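Local coordinates for protein N5-carboxyaminoimidazole ribonucleotide synthetase (Bacillus anthracis, PDB 3QFF) that probably carboxylates 5-aminoimidazole ribonucleotide with bicarbonate and ATP, giving the N5-carboxyamino intermediate of purine biosynthesis, at residues A[242-247]-A[270-275]; A[235-240]-A[262-267]. One frame throughout, in Å; residues are numbered along the deposited sequence.

Interaction 1 (A[242-247]-A[270-275]). With ADP (adenosine-5'-diphosphate), chain C.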
loop_
_atom_site.group_PDB
_atom_site.type_symbol
_atom_site.label_atom_id
_atom_site.label_comp_id
_atom_site.label_asym_id
_atom_site.label_seq_id
_atom_site.Cartn_x
_atom_site.Cartn_y
_atom_site.Cartn_z
ATOM N N ILE A 242 -17.328 19.435 -3.196
ATOM C CA ILE A 242 -17.288 18.622 -1.974
ATOM C C ILE A 242 -18.637 18.603 -1.260
ATOM O O ILE A 242 -19.103 17.540 -0.834
ATOM C CB ILE A 242 -16.155 19.067 -1.022
ATOM C CG1 ILE A 242 -14.806 18.642 -1.599
ATOM C CG2 ILE A 242 -16.310 18.432 0.351
ATOM C CD1 ILE A 242 -13.691 19.521 -1.173
ATOM N N ALA A 243 -19.265 19.774 -1.146
ATOM C CA ALA A 243 -20.598 19.857 -0.540
ATOM C C ALA A 243 -21.611 19.000 -1.309
ATOM O O ALA A 243 -22.399 18.275 -0.708
ATOM C CB ALA A 243 -21.073 21.322 -0.460
ATOM N N TYR A 244 -21.566 19.074 -2.638
ATOM C CA TYR A 244 -22.498 18.316 -3.494
ATOM C C TYR A 244 -22.352 16.816 -3.260
ATOM O O TYR A 244 -23.356 16.089 -3.120
ATOM C CB TYR A 244 -22.254 18.647 -4.972
ATOM C CG TYR A 244 -22.819 19.975 -5.451
ATOM C CD1 TYR A 244 -22.928 20.244 -6.824
ATOM C CD2 TYR A 244 -23.255 20.952 -4.554
ATOM C CE1 TYR A 244 -23.445 21.451 -7.282
ATOM C CE2 TYR A 244 -23.791 22.170 -5.011
ATOM C CZ TYR A 244 -23.880 22.403 -6.380
ATOM O OH TYR A 244 -24.398 23.600 -6.844
ATOM N N ALA A 245 -21.098 16.361 -3.200
ATOM C CA ALA A 245 -20.791 14.950 -2.953
ATOM C C ALA A 245 -21.321 14.466 -1.603
ATOM O O ALA A 245 -21.908 13.389 -1.517
ATOM C CB ALA A 245 -19.276 14.699 -3.063
ATOM N N LYS A 246 -21.118 15.266 -0.559
ATOM C CA LYS A 246 -21.626 14.941 0.781
ATOM C C LYS A 246 -23.146 14.828 0.819
ATOM O O LYS A 246 -23.682 13.900 1.431
ATOM C CB LYS A 246 -21.119 15.939 1.831
ATOM C CG LYS A 246 -19.592 15.974 1.921
ATOM C CD LYS A 246 -19.054 16.345 3.307
ATOM C CE LYS A 246 -18.787 17.819 3.467
ATOM N NZ LYS A 246 -17.758 18.058 4.545
ATOM N N VAL A 247 -23.844 15.754 0.163
ATOM C CA VAL A 247 -25.311 15.673 0.094
ATOM C C VAL A 247 -25.753 14.402 -0.626
ATOM O O VAL A 247 -26.652 13.694 -0.154
ATOM C CB VAL A 247 -25.957 16.954 -0.517
ATOM C CG1 VAL A 247 -27.429 16.728 -0.842
ATOM C CG2 VAL A 247 -25.825 18.102 0.457
ATOM N N ILE A 270 -21.463 23.995 -11.041
ATOM C CA ILE A 270 -21.204 22.566 -11.065
ATOM C C ILE A 270 -22.450 21.839 -11.568
ATOM O O ILE A 270 -23.565 22.112 -11.107
ATOM C CB ILE A 270 -20.779 21.999 -9.671
ATOM C CG1 ILE A 270 -19.475 22.639 -9.167
ATOM C CG2 ILE A 270 -20.663 20.460 -9.711
ATOM C CD1 ILE A 270 -18.202 22.038 -9.743
ATOM N N TYR A 271 -22.255 20.936 -12.524
ATOM C CA TYR A 271 -23.289 19.973 -12.896
ATOM C C TYR A 271 -22.787 18.553 -12.678
ATOM O O TYR A 271 -21.646 18.237 -13.037
ATOM C CB TYR A 271 -23.740 20.190 -14.346
ATOM C CG TYR A 271 -24.340 21.576 -14.552
ATOM C CD1 TYR A 271 -23.563 22.633 -15.044
ATOM C CD2 TYR A 271 -25.665 21.836 -14.205
ATOM C CE1 TYR A 271 -24.107 23.922 -15.208
ATOM C CE2 TYR A 271 -26.223 23.112 -14.365
ATOM C CZ TYR A 271 -25.438 24.149 -14.871
ATOM O OH TYR A 271 -25.993 25.409 -15.017
ATOM N N ILE A 272 -23.629 17.706 -12.083
ATOM C CA ILE A 272 -23.277 16.304 -11.864
ATOM C C ILE A 272 -23.476 15.515 -13.158
ATOM O O ILE A 272 -24.560 15.538 -13.735
ATOM C CB ILE A 272 -24.120 15.631 -10.742
ATOM C CG1 ILE A 272 -24.264 16.539 -9.505
ATOM C CG2 ILE A 272 -23.527 14.270 -10.385
ATOM C CD1 ILE A 272 -22.960 16.849 -8.753
ATOM N N ASN A 273 -22.435 14.816 -13.592
ATOM C CA ASN A 273 -22.471 14.046 -14.842
ATOM C C ASN A 273 -22.908 12.598 -14.610
ATOM O O ASN A 273 -23.924 12.155 -15.151
ATOM C CB ASN A 273 -21.091 14.094 -15.527
ATOM C CG ASN A 273 -21.021 13.248 -16.808
ATOM O OD1 ASN A 273 -21.873 13.347 -17.692
ATOM N ND2 ASN A 273 -19.956 12.456 -16.929
ATOM N N GLU A 274 -22.126 11.858 -13.827
ATOM C CA GLU A 274 -22.458 10.469 -13.508
ATOM C C GLU A 274 -21.901 10.008 -12.166
ATOM O O GLU A 274 -21.035 10.667 -11.583
ATOM C CB GLU A 274 -22.055 9.509 -14.640
ATOM C CG GLU A 274 -20.581 9.485 -14.993
ATOM C CD GLU A 274 -20.307 8.596 -16.195
ATOM O OE1 GLU A 274 -21.264 8.283 -16.931
ATOM O OE2 GLU A 274 -19.136 8.205 -16.404
ATOM N N LEU A 275 -22.424 8.884 -11.685
ATOM C CA LEU A 275 -22.024 8.297 -10.410
ATOM C C LEU A 275 -21.494 6.883 -10.618
ATOM O O LEU A 275 -21.976 6.165 -11.484
ATOM C CB LEU A 275 -23.218 8.243 -9.462
ATOM C CG LEU A 275 -23.992 9.533 -9.212
ATOM C CD1 LEU A 275 -25.234 9.279 -8.339
ATOM C CD2 LEU A 275 -23.087 10.594 -8.583
HETATM P PB ADP C . -19.236 7.754 -20.362
HETATM O O1B ADP C . -18.957 6.968 -21.622
HETATM O O2B ADP C . -20.239 7.077 -19.453
HETATM O O3B ADP C . -17.983 8.236 -19.669
HETATM P PA ADP C . -20.138 10.521 -20.166
HETATM O O1A ADP C . -19.168 10.624 -19.008
HETATM O O2A ADP C . -21.604 10.825 -19.959
HETATM O O3A ADP C . -20.007 9.079 -20.899
HETATM O "O5'" ADP C . -19.637 11.531 -21.312
HETATM C "C5'" ADP C . -18.390 11.305 -21.966
HETATM C "C4'" ADP C . -17.733 12.642 -22.273
HETATM O "O4'" ADP C . -18.605 13.417 -23.098
HETATM C "C3'" ADP C . -17.486 13.457 -21.013
HETATM O "O3'" ADP C . -16.147 13.282 -20.540
HETATM C "C2'" ADP C . -17.759 14.887 -21.434
HETATM O "O2'" ADP C . -16.535 15.525 -21.812
HETATM C "C1'" ADP C . -18.653 14.779 -22.659
HETATM N N9 ADP C . -20.051 15.154 -22.307
HETATM C C8 ADP C . -21.019 14.309 -21.893
HETATM N N7 ADP C . -22.181 14.967 -21.656
HETATM C C5 ADP C . -21.971 16.267 -21.922
HETATM C C6 ADP C . -22.781 17.511 -21.880
HETATM N N6 ADP C . -24.083 17.491 -21.497
HETATM N N1 ADP C . -22.170 18.668 -22.239
HETATM C C2 ADP C . -20.879 18.708 -22.620
HETATM N N3 ADP C . -20.091 17.620 -22.680
HETATM C C4 ADP C . -20.568 16.390 -22.354
#

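Interaction 2 (A[235-240]-A[262-267]). With ADP (adenosine-5'-diphosphate), chain C.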
loop_
_atom_site.group_PDB
_atom_site.type_symbol
_atom_site.label_atom_id
_atom_site.label_comp_id
_atom_site.label_asym_id
_atom_site.label_seq_id
_atom_site.Cartn_x
_atom_site.Cartn_y
_atom_site.Cartn_z
ATOM N N GLU A 235 -11.189 28.058 -4.865
ATOM C CA GLU A 235 -11.576 27.497 -3.578
ATOM C C GLU A 235 -13.095 27.375 -3.474
ATOM O O GLU A 235 -13.599 26.554 -2.716
ATOM C CB GLU A 235 -11.034 28.357 -2.430
ATOM C CG GLU A 235 -10.855 27.606 -1.108
ATOM C CD GLU A 235 -9.835 26.484 -1.215
ATOM O OE1 GLU A 235 -10.181 25.324 -0.879
ATOM O OE2 GLU A 235 -8.695 26.754 -1.662
ATOM N N GLU A 236 -13.812 28.191 -4.243
ATOM C CA GLU A 236 -15.275 28.211 -4.218
ATOM C C GLU A 236 -15.880 27.019 -4.957
ATOM O O GLU A 236 -16.832 26.409 -4.463
ATOM C CB GLU A 236 -15.814 29.527 -4.791
ATOM C CG GLU A 236 -15.731 30.727 -3.818
ATOM C CD GLU A 236 -14.304 31.076 -3.374
ATOM O OE1 GLU A 236 -14.086 31.200 -2.145
ATOM O OE2 GLU A 236 -13.403 31.215 -4.246
ATOM N N LEU A 237 -15.332 26.710 -6.134
ATOM C CA LEU A 237 -15.699 25.516 -6.886
ATOM C C LEU A 237 -15.399 24.222 -6.116
ATOM O O LEU A 237 -16.198 23.279 -6.147
ATOM C CB LEU A 237 -14.994 25.478 -8.251
ATOM C CG LEU A 237 -15.666 26.141 -9.460
ATOM C CD1 LEU A 237 -14.728 26.201 -10.635
ATOM C CD2 LEU A 237 -16.943 25.416 -9.859
ATOM N N SER A 238 -14.245 24.181 -5.453
ATOM C CA SER A 238 -13.828 23.019 -4.673
ATOM C C SER A 238 -14.796 22.727 -3.547
ATOM O O SER A 238 -15.262 21.599 -3.399
ATOM C CB SER A 238 -12.436 23.235 -4.078
ATOM O OG SER A 238 -11.466 23.204 -5.100
ATOM N N GLN A 239 -15.089 23.754 -2.755
ATOM C CA GLN A 239 -16.005 23.625 -1.626
ATOM C C GLN A 239 -17.399 23.190 -2.075
ATOM O O GLN A 239 -18.046 22.418 -1.393
ATOM C CB GLN A 239 -16.091 24.934 -0.843
ATOM C CG GLN A 239 -14.861 25.228 0.001
ATOM C CD GLN A 239 -14.907 26.610 0.659
ATOM O OE1 GLN A 239 -15.871 27.370 0.495
ATOM N NE2 GLN A 239 -13.856 26.941 1.398
ATOM N N LYS A 240 -17.834 23.697 -3.223
ATOM C CA LYS A 240 -19.102 23.332 -3.845
ATOM C C LYS A 240 -19.144 21.860 -4.293
ATOM O O LYS A 240 -20.107 21.144 -3.998
ATOM C CB LYS A 240 -19.341 24.243 -5.042
ATOM C CG LYS A 240 -20.756 24.305 -5.549
ATOM C CD LYS A 240 -20.805 25.234 -6.765
ATOM C CE LYS A 240 -22.061 26.087 -6.763
ATOM N NZ LYS A 240 -22.144 26.888 -8.006
ATOM N N MET A 262 -18.308 15.316 -12.354
ATOM C CA MET A 262 -18.926 16.630 -12.432
ATOM C C MET A 262 -18.309 17.466 -13.544
ATOM O O MET A 262 -17.167 17.234 -13.914
ATOM C CB MET A 262 -18.731 17.366 -11.103
ATOM C CG MET A 262 -19.581 16.815 -9.953
ATOM S SD MET A 262 -19.101 17.499 -8.346
ATOM C CE MET A 262 -17.991 16.237 -7.767
ATOM N N PHE A 263 -19.091 18.407 -14.077
ATOM C CA PHE A 263 -18.611 19.467 -14.966
ATOM C C PHE A 263 -18.596 20.803 -14.202
ATOM O O PHE A 263 -19.595 21.191 -13.564
ATOM C CB PHE A 263 -19.522 19.630 -16.197
ATOM C CG PHE A 263 -19.750 18.366 -17.001
ATOM C CD1 PHE A 263 -21.042 17.922 -17.243
ATOM C CD2 PHE A 263 -18.687 17.651 -17.547
ATOM C CE1 PHE A 263 -21.282 16.777 -18.006
ATOM C CE2 PHE A 263 -18.914 16.497 -18.306
ATOM C CZ PHE A 263 -20.215 16.058 -18.534
ATOM N N ALA A 264 -17.463 21.499 -14.269
ATOM C CA ALA A 264 -17.297 22.801 -13.641
ATOM C C ALA A 264 -17.178 23.881 -14.715
ATOM O O ALA A 264 -16.355 23.765 -15.627
ATOM C CB ALA A 264 -16.062 22.795 -12.748
ATOM N N THR A 265 -18.005 24.920 -14.625
ATOM C CA THR A 265 -17.965 25.989 -15.632
ATOM C C THR A 265 -17.015 27.113 -15.223
ATOM O O THR A 265 -16.546 27.157 -14.080
ATOM C CB THR A 265 -19.365 26.574 -15.943
ATOM O OG1 THR A 265 -19.821 27.355 -14.827
ATOM C CG2 THR A 265 -20.359 25.455 -16.282
ATOM N N ALA A 266 -16.717 28.004 -16.167
ATOM C CA ALA A 266 -15.933 29.204 -15.874
ATOM C C ALA A 266 -16.674 30.073 -14.860
ATOM O O ALA A 266 -16.067 30.589 -13.916
ATOM C CB ALA A 266 -15.642 29.976 -17.154
ATOM N N ASP A 267 -17.989 30.194 -15.042
ATOM C CA ASP A 267 -18.872 30.926 -14.121
ATOM C C ASP A 267 -18.978 30.319 -12.724
ATOM O O ASP A 267 -19.643 30.878 -11.849
ATOM C CB ASP A 267 -20.278 31.046 -14.717
ATOM C CG ASP A 267 -20.407 32.211 -15.683
ATOM O OD1 ASP A 267 -21.236 32.112 -16.625
ATOM O OD2 ASP A 267 -19.678 33.218 -15.502
HETATM P PB ADP C . -19.236 7.754 -20.362
HETATM O O1B ADP C . -18.957 6.968 -21.622
HETATM O O2B ADP C . -20.239 7.077 -19.453
HETATM O O3B ADP C . -17.983 8.236 -19.669
HETATM P PA ADP C . -20.138 10.521 -20.166
HETATM O O1A ADP C . -19.168 10.624 -19.008
HETATM O O2A ADP C . -21.604 10.825 -19.959
HETATM O O3A ADP C . -20.007 9.079 -20.899
HETATM O "O5'" ADP C . -19.637 11.531 -21.312
HETATM C "C5'" ADP C . -18.390 11.305 -21.966
HETATM C "C4'" ADP C . -17.733 12.642 -22.273
HETATM O "O4'" ADP C . -18.605 13.417 -23.098
HETATM C "C3'" ADP C . -17.486 13.457 -21.013
HETATM O "O3'" ADP C . -16.147 13.282 -20.540
HETATM C "C2'" ADP C . -17.759 14.887 -21.434
HETATM O "O2'" ADP C . -16.535 15.525 -21.812
HETATM C "C1'" ADP C . -18.653 14.779 -22.659
HETATM N N9 ADP C . -20.051 15.154 -22.307
HETATM C C8 ADP C . -21.019 14.309 -21.893
HETATM N N7 ADP C . -22.181 14.967 -21.656
HETATM C C5 ADP C . -21.971 16.267 -21.922
HETATM C C6 ADP C . -22.781 17.511 -21.880
HETATM N N6 ADP C . -24.083 17.491 -21.497
HETATM N N1 ADP C . -22.170 18.668 -22.239
HETATM C C2 ADP C . -20.879 18.708 -22.620
HETATM N N3 ADP C . -20.091 17.620 -22.680
HETATM C C4 ADP C . -20.568 16.390 -22.354
#

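Interaction 1 (A[242-247]-A[270-275])
Tyr-244 has CG beside the backbone N and opposite its carbonyl carbon (chi1 -78°), which sends the phenol ring from helix 235-251 toward Ile-270. In this ATP-grasp domain the helix packs over the edge strand, 270-276, of the large antiparallel sheet. The ring meets the strand obliquely: CE1 of Tyr-244 lies 3.6 Å from CB of Ile-270, while CD1 is 3.7 Å from CG2 of the same isoleucine. One ring edge also borders the strand backbone, where the carbonyl O of Ile-270 lies in the plane of the phenol. Farther along the strand, the CD1 methyl of Ile-272 meets CD1 of Tyr-244 at 3.9 Å. Leu-125 and Pro-126 also touch the tyrosine, and Ile-120 packs against Ile-272.

Beyond this apolar patch the strand turns to nucleotide binding. Asn-273 and Glu-274 both face Glu-261 of strand 256-264, forming a classic beta bulge. Both residues belong to the ADP pocket, and the carboxylate of Glu-274 is held by a salt bridge to Arg-113, which itself binds ADP. With CG of Asn-273 anti to N (chi1 177°), its amide reaches the alpha-phosphate, and ND2 donates to O1A of ADP over 2.9 Å in a fairly straight bond of 162°.

Interaction 2 (A[235-240]-A[262-267])
Leu-237 and Ala-264 meet methyl to methyl, the leucine lowered from the first turn of helix 235-251 onto strand 256-264 of the ATP-grasp domain. Both CB atoms project into the interface, and CD2 of Leu-237 comes to 4.0 Å from CB of Ala-264, the strand atom that this branch meets. The second branch, CD1, points along the chain and stands 4.0 Å from the carbonyl O of Thr-265, a loose contact between a methyl and the backbone. Leu-237 also rests on Ile-270 of the neighbouring strand, and Met-262, whose CB likewise points to the helix, packs against Ile-270 and Ile-272.

Phe-263, between Met-262 and Ala-264, is turned to the other side of the sheet. Its CG sits beside the backbone N (chi1 -55°), and the ring reaches the nucleotide: CZ is 3.8 Å from C5 of the adenine, while CE2 approaches C2' of the ribose obliquely at 3.7 Å. Phe-193 stacks on the same phenyl ring.

Polar groups tie both segments to the turn that joins the two strands. Thr-265 OG1 is bonded to the N of Glu-269 within this hairpin turn, and Lys-240 NZ, from the helix, is bonded to the carbonyl O of Gly-268. Where Leu-237 meets Ala-264, however, the touching side-chain atoms are all carbon, and the one backbone oxygen nearby, that of Thr-265, faces a methyl. This implies that apolar packing carries the contact, with the polar bonds named here lying beside it.

Both interactions are buried and join helix 235-251 to one antiparallel hairpin, interaction 2 at the helix start and strand 256-264, interaction 1 two turns later on the edge strand 270-276. Their centres are 10 Å apart, and the two strands are joined by a probable hydrogen bond from Phe-263 N to Tyr-271 O (2.8 Å). On the helix side one contact is aromatic on branched aliphatic, the other a leucine on an alanine and a backbone carbonyl. On the nucleotide side the chemistry diverges: 270-275 supplies a polar amide to the phosphate, 262-267 an apolar ring to adenine and ribose, with Asn-273 OD1 packed 3.3 Å from Phe-263 CZ.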